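Local atomic coordinates of calcium uptake protein 3, mitochondrial (Homo sapiens, PDB entry 6AGI), a protein that senses mitochondrial calcium through its EF-hands and, as a disulfide-linked heterodimer with MICU1, regulates the mitochondrial calcium uniporter in the central nervous system and skeletal muscle. Residues Y93-C98 with K125-L130. Sequence-based numbering, arbitrary orientation.
With CA (calcium ion), chain F.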
# COMPACT_ATOMS: atom_id res chain seq x y z
N TYR B 93 14.28 -16.02 -9.24
CA TYR B 93 13.57 -15.14 -10.16
C TYR B 93 12.45 -14.39 -9.45
O TYR B 93 12.32 -13.16 -9.59
CB TYR B 93 13.01 -16.00 -11.28
CG TYR B 93 12.08 -15.32 -12.24
CD1 TYR B 93 12.37 -14.08 -12.81
CD2 TYR B 93 10.84 -15.89 -12.52
CE1 TYR B 93 11.49 -13.49 -13.71
CE2 TYR B 93 9.97 -15.30 -13.38
CZ TYR B 93 10.28 -14.11 -13.98
OH TYR B 93 9.34 -13.58 -14.84
N LEU B 94 11.58 -15.13 -8.75
CA LEU B 94 10.48 -14.52 -8.00
C LEU B 94 11.00 -13.50 -6.99
O LEU B 94 10.48 -12.38 -6.91
CB LEU B 94 9.66 -15.61 -7.32
CG LEU B 94 8.79 -16.49 -8.22
CD1 LEU B 94 7.69 -17.21 -7.43
CD2 LEU B 94 8.18 -15.60 -9.35
N PHE B 95 12.00 -13.89 -6.20
CA PHE B 95 12.69 -12.95 -5.31
C PHE B 95 13.07 -11.66 -6.03
O PHE B 95 12.70 -10.56 -5.59
CB PHE B 95 13.92 -13.65 -4.74
CG PHE B 95 14.73 -12.82 -3.76
CD1 PHE B 95 14.15 -12.30 -2.62
CD2 PHE B 95 16.09 -12.59 -3.99
CE1 PHE B 95 14.92 -11.55 -1.71
CE2 PHE B 95 16.84 -11.85 -3.10
CZ PHE B 95 16.26 -11.34 -1.96
N LEU B 96 13.79 -11.77 -7.16
CA LEU B 96 14.26 -10.57 -7.86
C LEU B 96 13.11 -9.70 -8.36
O LEU B 96 13.12 -8.47 -8.17
CB LEU B 96 15.15 -11.01 -9.02
CG LEU B 96 16.39 -11.79 -8.61
CD1 LEU B 96 17.12 -12.43 -9.81
CD2 LEU B 96 17.30 -10.82 -7.86
N LEU B 97 12.09 -10.32 -8.98
CA LEU B 97 10.88 -9.60 -9.35
C LEU B 97 10.27 -8.86 -8.18
O LEU B 97 9.77 -7.73 -8.32
CB LEU B 97 9.81 -10.51 -9.93
CG LEU B 97 10.06 -11.09 -11.30
CD1 LEU B 97 8.93 -12.04 -11.65
CD2 LEU B 97 10.14 -9.89 -12.21
N CYS B 98 10.18 -9.55 -7.05
CA CYS B 98 9.59 -8.93 -5.88
C CYS B 98 10.39 -7.69 -5.45
O CYS B 98 9.79 -6.65 -5.13
CB CYS B 98 9.50 -9.98 -4.78
SG CYS B 98 9.01 -9.40 -3.17
N LYS B 125 20.78 -20.75 5.31
CA LYS B 125 19.70 -21.69 5.60
C LYS B 125 18.38 -20.94 5.80
O LYS B 125 17.34 -21.35 5.26
CB LYS B 125 20.07 -22.51 6.85
CG LYS B 125 19.02 -23.47 7.38
CD LYS B 125 18.79 -23.25 8.88
CE LYS B 125 17.67 -22.28 9.18
NZ LYS B 125 17.74 -21.71 10.56
N GLU B 126 18.46 -19.78 6.47
CA GLU B 126 17.36 -18.82 6.46
C GLU B 126 16.94 -18.46 5.04
O GLU B 126 15.76 -18.53 4.68
CB GLU B 126 17.73 -17.56 7.22
CG GLU B 126 17.43 -17.63 8.69
CD GLU B 126 17.99 -16.45 9.45
OE1 GLU B 126 19.08 -15.97 9.10
OE2 GLU B 126 17.31 -15.98 10.38
N PHE B 127 17.91 -18.07 4.22
CA PHE B 127 17.60 -17.69 2.85
C PHE B 127 16.97 -18.83 2.09
O PHE B 127 16.17 -18.59 1.19
CB PHE B 127 18.86 -17.17 2.14
CG PHE B 127 18.57 -16.57 0.80
CD1 PHE B 127 18.57 -17.33 -0.36
CD2 PHE B 127 18.23 -15.23 0.70
CE1 PHE B 127 18.30 -16.76 -1.58
CE2 PHE B 127 17.92 -14.65 -0.52
CZ PHE B 127 17.97 -15.42 -1.67
N LEU B 128 17.32 -20.08 2.41
CA LEU B 128 16.81 -21.22 1.65
C LEU B 128 15.40 -21.65 2.05
O LEU B 128 14.69 -22.27 1.23
CB LEU B 128 17.80 -22.39 1.75
CG LEU B 128 18.87 -22.31 0.64
CD1 LEU B 128 19.96 -23.35 0.81
CD2 LEU B 128 18.24 -22.45 -0.76
N VAL B 129 14.96 -21.31 3.27
CA VAL B 129 13.64 -21.79 3.70
C VAL B 129 12.54 -21.40 2.73
O VAL B 129 11.53 -22.10 2.62
CB VAL B 129 13.28 -21.28 5.11
CG1 VAL B 129 14.39 -21.57 6.07
CG2 VAL B 129 12.90 -19.78 5.06
N LEU B 130 12.68 -20.32 2.00
CA LEU B 130 11.50 -20.01 1.21
C LEU B 130 11.43 -20.84 -0.06
O LEU B 130 10.33 -21.22 -0.49
CB LEU B 130 11.45 -18.51 0.94
CG LEU B 130 11.26 -17.46 2.03
CD1 LEU B 130 11.37 -15.95 1.60
CD2 LEU B 130 9.93 -17.81 2.50
CA CA F . 19.79 -15.12 11.31
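With chi1 at -179° in Phe95 and -171° in Phe127, both phenyl rings stand with CG opposite the backbone nitrogen, and each reaches out from its own helix until the two meet. Phe127 presents its edge, CE2 and CZ foremost, to one face of Phe95; the planes are turned 88° apart and the centroids lie 5.4 Å from each other, a T-shaped stack. CE2 of Phe127 comes down over the rim of that face rather than its middle, 4.0 Å from CE2 of Phe95. No hydrogen bond joins the segments: this single aromatic pair bridges two helical segments whose nearest CA atoms, those of Phe95 and Leu130, are 9.7 Å apart. Both rings are buried, and Phe127 also lies nearly parallel to the ring of Phe114 and touches Leu213 of helix 211-217. One residue earlier, Glu126 is directed to the calcium ion, its extended chain delivering both carboxylate oxygens, OE1 at 2.5 Å and OE2 at 2.8 Å from the metal. OE1 also accepts a hydrogen bond from Asp123 N, while the side chains of Asp115, Asp117 and Asn119 and the backbone O of Met121 complete the coordination. Near the start of helix 124-138, the exiting helix of EF-hand 1, adjacent residues thus divide the work, one binding the ion and the next packing against helix 90-101: a helix-loop-helix calcium site closed by a bidentate glutamate.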